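Local coordinates for 4-alpha-glucanotransferase (Aquifex aeolicus, PDB 1TZ7), which belongs to the amylomaltase family of glucanotransferases and is built round a parallel beta-barrel ringed by helices, at residues 61-66 against 221-226; 302-307 against 349-354. All blocks are in the same frame, centred on the assembly; numbering follows the deposited sequence.

Contact 1 (61-66 against 221-226)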
loop_
_atom_site.group_PDB
_atom_site.type_symbol
_atom_site.label_atom_id
_atom_site.label_comp_id
_atom_site.label_asym_id
_atom_site.label_seq_id
_atom_site.Cartn_x
_atom_site.Cartn_y
_atom_site.Cartn_z
ATOM N N TRP A 61 -2.088 -9.400 8.724
ATOM C CA TRP A 61 -2.932 -8.871 7.676
ATOM C C TRP A 61 -2.148 -7.828 6.885
ATOM O O TRP A 61 -1.702 -6.828 7.445
ATOM C CB TRP A 61 -4.181 -8.227 8.288
ATOM C CG TRP A 61 -5.076 -7.559 7.290
ATOM C CD1 TRP A 61 -5.215 -7.876 5.963
ATOM C CD2 TRP A 61 -5.962 -6.464 7.533
ATOM N NE1 TRP A 61 -6.134 -7.042 5.369
ATOM C CE2 TRP A 61 -6.610 -6.164 6.311
ATOM C CE3 TRP A 61 -6.282 -5.696 8.666
ATOM C CZ2 TRP A 61 -7.550 -5.134 6.190
ATOM C CZ3 TRP A 61 -7.217 -4.675 8.542
ATOM C CH2 TRP A 61 -7.837 -4.405 7.313
ATOM N N GLN A 62 -1.973 -8.062 5.589
ATOM C CA GLN A 62 -1.284 -7.096 4.736
ATOM C C GLN A 62 -2.257 -6.331 3.862
ATOM O O GLN A 62 -3.073 -6.919 3.156
ATOM C CB GLN A 62 -0.217 -7.771 3.868
ATOM C CG GLN A 62 0.674 -6.754 3.116
ATOM C CD GLN A 62 1.906 -7.378 2.468
ATOM O OE1 GLN A 62 2.308 -6.972 1.382
ATOM N NE2 GLN A 62 2.501 -8.345 3.132
ATOM N N VAL A 63 -2.162 -5.009 3.922
ATOM C CA VAL A 63 -2.950 -4.138 3.083
ATOM C C VAL A 63 -2.035 -3.391 2.122
ATOM O O VAL A 63 -0.816 -3.396 2.282
ATOM C CB VAL A 63 -3.748 -3.104 3.932
ATOM C CG1 VAL A 63 -4.850 -3.795 4.722
ATOM C CG2 VAL A 63 -2.811 -2.327 4.876
ATOM N N LEU A 64 -2.629 -2.754 1.121
ATOM C CA LEU A 64 -1.898 -1.822 0.264
ATOM C C LEU A 64 -1.954 -0.422 0.903
ATOM O O LEU A 64 -2.616 -0.235 1.927
ATOM C CB LEU A 64 -2.500 -1.810 -1.150
ATOM C CG LEU A 64 -2.853 -3.194 -1.732
ATOM C CD1 LEU A 64 -3.570 -3.056 -3.053
ATOM C CD2 LEU A 64 -1.601 -4.052 -1.885
ATOM N N PRO A 65 -1.258 0.553 0.317
ATOM C CA PRO A 65 -1.264 1.916 0.858
ATOM C C PRO A 65 -2.677 2.468 1.014
ATOM O O PRO A 65 -3.539 2.212 0.177
ATOM C CB PRO A 65 -0.475 2.714 -0.189
ATOM C CG PRO A 65 0.392 1.709 -0.853
ATOM C CD PRO A 65 -0.418 0.446 -0.890
ATOM N N LEU A 66 -2.900 3.217 2.081
ATOM C CA LEU A 66 -4.233 3.718 2.416
ATOM C C LEU A 66 -4.384 5.160 1.943
ATOM O O LEU A 66 -5.344 5.836 2.292
ATOM C CB LEU A 66 -4.455 3.639 3.940
ATOM C CG LEU A 66 -5.137 2.381 4.507
ATOM C CD1 LEU A 66 -4.728 1.130 3.767
ATOM C CD2 LEU A 66 -4.831 2.248 6.000
ATOM N N ILE A 221 -3.281 -9.817 15.986
ATOM C CA ILE A 221 -3.064 -9.623 14.562
ATOM C C ILE A 221 -2.240 -8.363 14.335
ATOM O O ILE A 221 -2.634 -7.265 14.757
ATOM C CB ILE A 221 -4.413 -9.526 13.818
ATOM C CG1 ILE A 221 -5.172 -10.857 13.922
ATOM C CG2 ILE A 221 -4.192 -9.167 12.344
ATOM C CD1 ILE A 221 -6.646 -10.735 13.649
ATOM N N SER A 222 -1.088 -8.524 13.673
ATOM C CA SER A 222 -0.254 -7.396 13.281
ATOM C C SER A 222 -0.568 -7.007 11.845
ATOM O O SER A 222 -0.763 -7.871 10.986
ATOM C CB SER A 222 1.236 -7.758 13.404
ATOM O OG SER A 222 1.600 -8.020 14.739
ATOM N N ILE A 223 -0.614 -5.711 11.582
ATOM C CA ILE A 223 -0.963 -5.224 10.273
ATOM C C ILE A 223 0.275 -4.785 9.520
ATOM O O ILE A 223 1.052 -3.950 9.996
ATOM C CB ILE A 223 -1.987 -4.062 10.369
ATOM C CG1 ILE A 223 -3.195 -4.492 11.212
ATOM C CG2 ILE A 223 -2.442 -3.647 8.967
ATOM C CD1 ILE A 223 -4.181 -3.365 11.522
ATOM N N VAL A 224 0.460 -5.362 8.340
ATOM C CA VAL A 224 1.522 -4.969 7.447
ATOM C C VAL A 224 1.001 -3.915 6.471
ATOM O O VAL A 224 0.153 -4.197 5.635
ATOM C CB VAL A 224 2.063 -6.183 6.655
ATOM C CG1 VAL A 224 3.219 -5.771 5.759
ATOM C CG2 VAL A 224 2.488 -7.297 7.612
ATOM N N GLY A 225 1.511 -2.704 6.600
ATOM C CA GLY A 225 1.188 -1.640 5.690
ATOM C C GLY A 225 2.264 -1.456 4.655
ATOM O O GLY A 225 3.290 -2.123 4.687
ATOM N N ASP A 226 2.027 -0.540 3.736
ATOM C CA ASP A 226 2.800 -0.459 2.516
ATOM C C ASP A 226 3.207 0.987 2.261
ATOM O O ASP A 226 2.355 1.872 2.167
ATOM C CB ASP A 226 1.972 -0.983 1.344
ATOM C CG ASP A 226 2.819 -1.323 0.134
ATOM O OD1 ASP A 226 2.402 -2.209 -0.652
ATOM O OD2 ASP A 226 3.910 -0.762 -0.119
HETATM O O HOH W 1 1.317 -4.268 0.339
HETATM O O HOH W 2 -0.542 0.569 3.760
#

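Contact 2 (302-307 against 349-354)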
loop_
_atom_site.group_PDB
_atom_site.type_symbol
_atom_site.label_atom_id
_atom_site.label_comp_id
_atom_site.label_asym_id
_atom_site.label_seq_id
_atom_site.Cartn_x
_atom_site.Cartn_y
_atom_site.Cartn_z
ATOM N N PHE A 302 4.055 -3.341 10.770
ATOM C CA PHE A 302 5.161 -3.479 9.839
ATOM C C PHE A 302 4.982 -2.581 8.619
ATOM O O PHE A 302 3.859 -2.338 8.160
ATOM C CB PHE A 302 5.308 -4.941 9.406
ATOM C CG PHE A 302 5.704 -5.874 10.536
ATOM C CD1 PHE A 302 7.038 -6.037 10.886
ATOM C CD2 PHE A 302 4.741 -6.579 11.241
ATOM C CE1 PHE A 302 7.407 -6.893 11.926
ATOM C CE2 PHE A 302 5.103 -7.434 12.282
ATOM C CZ PHE A 302 6.442 -7.589 12.619
ATOM N N LEU A 303 6.095 -2.094 8.098
ATOM C CA LEU A 303 6.092 -1.232 6.940
ATOM C C LEU A 303 6.838 -1.897 5.809
ATOM O O LEU A 303 8.058 -2.044 5.860
ATOM C CB LEU A 303 6.752 0.108 7.276
ATOM C CG LEU A 303 6.244 0.793 8.538
ATOM C CD1 LEU A 303 7.007 2.087 8.783
ATOM C CD2 LEU A 303 4.751 1.056 8.443
ATOM N N ARG A 304 6.101 -2.309 4.787
ATOM C CA ARG A 304 6.698 -2.869 3.591
ATOM C C ARG A 304 7.259 -1.756 2.728
ATOM O O ARG A 304 6.532 -0.854 2.317
ATOM C CB ARG A 304 5.661 -3.673 2.803
ATOM C CG ARG A 304 6.266 -4.703 1.866
ATOM C CD ARG A 304 5.292 -5.253 0.843
ATOM N NE ARG A 304 5.339 -4.506 -0.411
ATOM C CZ ARG A 304 4.769 -4.902 -1.542
ATOM N NH1 ARG A 304 4.869 -4.149 -2.633
ATOM N NH2 ARG A 304 4.095 -6.050 -1.591
ATOM N N LEU A 305 8.559 -1.819 2.462
ATOM C CA LEU A 305 9.241 -0.762 1.740
ATOM C C LEU A 305 9.235 -1.048 0.246
ATOM O O LEU A 305 10.069 -1.814 -0.271
ATOM C CB LEU A 305 10.666 -0.600 2.254
ATOM C CG LEU A 305 10.778 -0.219 3.746
ATOM C CD1 LEU A 305 12.222 -0.214 4.182
ATOM C CD2 LEU A 305 10.127 1.151 4.019
ATOM N N ASP A 306 8.281 -0.435 -0.439
ATOM C CA ASP A 306 8.149 -0.546 -1.879
ATOM C C ASP A 306 9.444 -0.115 -2.596
ATOM O O ASP A 306 10.035 0.904 -2.265
ATOM C CB ASP A 306 6.972 0.317 -2.342
ATOM C CG ASP A 306 6.838 0.368 -3.835
ATOM O OD1 ASP A 306 6.520 -0.679 -4.443
ATOM O OD2 ASP A 306 7.022 1.423 -4.496
ATOM N N HIS A 307 9.864 -0.913 -3.576
ATOM C CA HIS A 307 11.078 -0.642 -4.344
ATOM C C HIS A 307 12.292 -0.405 -3.414
ATOM O O HIS A 307 13.006 0.603 -3.540
ATOM C CB HIS A 307 10.874 0.561 -5.280
ATOM C CG HIS A 307 11.915 0.667 -6.347
ATOM N ND1 HIS A 307 12.292 -0.408 -7.124
ATOM C CD2 HIS A 307 12.673 1.713 -6.758
ATOM C CE1 HIS A 307 13.232 -0.029 -7.973
ATOM N NE2 HIS A 307 13.481 1.254 -7.773
ATOM N N PRO A 349 10.561 -2.468 12.197
ATOM C CA PRO A 349 9.265 -2.702 11.575
ATOM C C PRO A 349 9.354 -2.969 10.072
ATOM O O PRO A 349 8.327 -3.172 9.441
ATOM C CB PRO A 349 8.529 -1.386 11.827
ATOM C CG PRO A 349 9.604 -0.353 11.779
ATOM C CD PRO A 349 10.862 -1.028 12.313
ATOM N N PHE A 350 10.563 -2.964 9.512
ATOM C CA PHE A 350 10.725 -2.873 8.060
ATOM C C PHE A 350 10.693 -4.237 7.379
ATOM O O PHE A 350 11.258 -5.218 7.879
ATOM C CB PHE A 350 12.010 -2.137 7.709
ATOM C CG PHE A 350 12.085 -0.757 8.283
ATOM C CD1 PHE A 350 11.207 0.233 7.859
ATOM C CD2 PHE A 350 13.021 -0.445 9.266
ATOM C CE1 PHE A 350 11.269 1.518 8.399
ATOM C CE2 PHE A 350 13.082 0.828 9.803
ATOM C CZ PHE A 350 12.202 1.811 9.365
ATOM N N ILE A 351 10.002 -4.287 6.240
ATOM C CA ILE A 351 10.071 -5.408 5.320
ATOM C C ILE A 351 10.467 -4.868 3.953
ATOM O O ILE A 351 9.943 -3.858 3.512
ATOM C CB ILE A 351 8.679 -6.115 5.218
ATOM C CG1 ILE A 351 8.303 -6.757 6.551
ATOM C CG2 ILE A 351 8.689 -7.158 4.109
ATOM C CD1 ILE A 351 6.830 -7.154 6.650
ATOM N N ALA A 352 11.394 -5.540 3.293
ATOM C CA ALA A 352 11.876 -5.090 2.000
ATOM C C ALA A 352 11.092 -5.751 0.874
ATOM O O ALA A 352 11.020 -6.977 0.799
ATOM C CB ALA A 352 13.356 -5.395 1.855
ATOM N N GLU A 353 10.499 -4.928 0.000
ATOM C CA GLU A 353 10.116 -5.377 -1.333
ATOM C C GLU A 353 11.341 -5.365 -2.228
ATOM O O GLU A 353 11.673 -4.340 -2.852
ATOM C CB GLU A 353 9.020 -4.488 -1.926
ATOM C CG GLU A 353 8.416 -5.036 -3.226
ATOM C CD GLU A 353 9.079 -4.471 -4.481
ATOM O OE1 GLU A 353 9.803 -5.226 -5.173
ATOM O OE2 GLU A 353 8.873 -3.280 -4.778
ATOM N N ASP A 354 12.018 -6.505 -2.282
ATOM C CA ASP A 354 13.300 -6.612 -2.954
ATOM C C ASP A 354 13.177 -7.535 -4.147
ATOM O O ASP A 354 14.069 -8.326 -4.433
ATOM C CB ASP A 354 14.381 -7.127 -1.976
ATOM C CG ASP A 354 14.011 -8.455 -1.337
ATOM O OD1 ASP A 354 14.893 -9.091 -0.726
ATOM O OD2 ASP A 354 12.868 -8.943 -1.399
#

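Contact 1 (61-66 against 221-226)
Trp61 and Gln62 run parallel to Ile223 and Val224 as neighbouring strands of the TIM-type barrel, and three backbone hydrogen bonds join them. Trp61 N donates to Ser222 O (3.0 Å), Val224 N to Trp61 O (2.8 Å) and Val63 N to Val224 O (3.0 Å). Apolar contacts flank this ladder. Trp61 and Ile223 lie side by side toward helix 192-218, with Trp61 CE3 4.2 Å from Ile223 CG1. Val63 CG1 covers one face of the indole, near its rim, and Trp61 NE1 is bonded to Leu28 O. On the other face of the sheet, Gln62 crosses Val224. With CG anti to the backbone N (chi1 -171°), its extended chain carries the amide out past Val224 CG1, 3.7 Å from Gln62 NE2. That nitrogen is hydrogen-bonded to Tyr400 OH. The Pro65 ring lies beside the Asp226 side chain, with Pro65 CD 3.6 Å from Asp226 CB. One water accepts from Asp226 N (2.8 Å) and donates weakly to Leu64 O. The carboxylate atom Asp226 OD1 is hydrogen-bonded to Tyr78 OH. Direct backbone bonds thus hold the start of the pair; beyond Val63 a water bridge and the packing of Pro65 on Asp226 take their place.

Contact 2 (302-307 against 349-354)
Arg304 and Glu353 cross at the C-terminal end of the pair, their guanidinium and carboxylate planes 66° apart. Glu353 CG sits over one face of the guanidinium, 3.7 Å from Arg304 NH1, so a methylene rather than the carboxylate makes the contact. The bend at Glu353 chi2 (-94°) turns the carboxylate on to His307, whose backbone N donates to Glu353 OE2 at 2.8 Å from above the carboxylate plane. Asp306 lies alongside, its OD1 3.5 Å from Glu353 OE2. Farther back, Arg304 crosses Ile351, with Arg304 CG 4.1 Å from Ile351 CG2. Ile351 CD1 meets Phe302 CB at 3.8 Å, and the Phe302 ring turns an edge to Pro349 O. On the opposite face of the sheet Leu305 meets Phe350 at an angle, its CD1 3.8 Å from Phe350 CD1. Pro349 CG stands over the centre of that ring. Between the two faces the parallel strands, two neighbours in the TIM-type barrel, are joined by Leu303 N to Pro349 O, Ile351 N to Leu303 O, Leu305 N to Ile351 O (2.7 Å) and Glu353 N to Leu305 O. Backbone N-H groups grip both carboxylate oxygens of Glu353, His307 N on OE2 and Leu355 N on OE1, which should fix its rotation.

Overall arrangement
Both contacts belong to one eight-stranded parallel sheet, the core of a TIM-type beta/alpha barrel. Their centres are 11 Å apart. Strand 222-227 of contact 1 neighbours strand 302-305 of contact 2, so the order runs 60-62, 222-227, 302-305, 350-352. This is also the chain order, and contact 1 closes before contact 2 opens. Gly225 probably joins them by backbone hydrogen bonds: its N to Phe302 O and its O to Arg304 N, both at 2.8 Å. Together the contacts make four consecutive barrel staves, with long helical insertions between the first two. Asp226, Asp306 and Glu353 gather at the C-terminal end of the strands, where TIM barrels generally carry their active site.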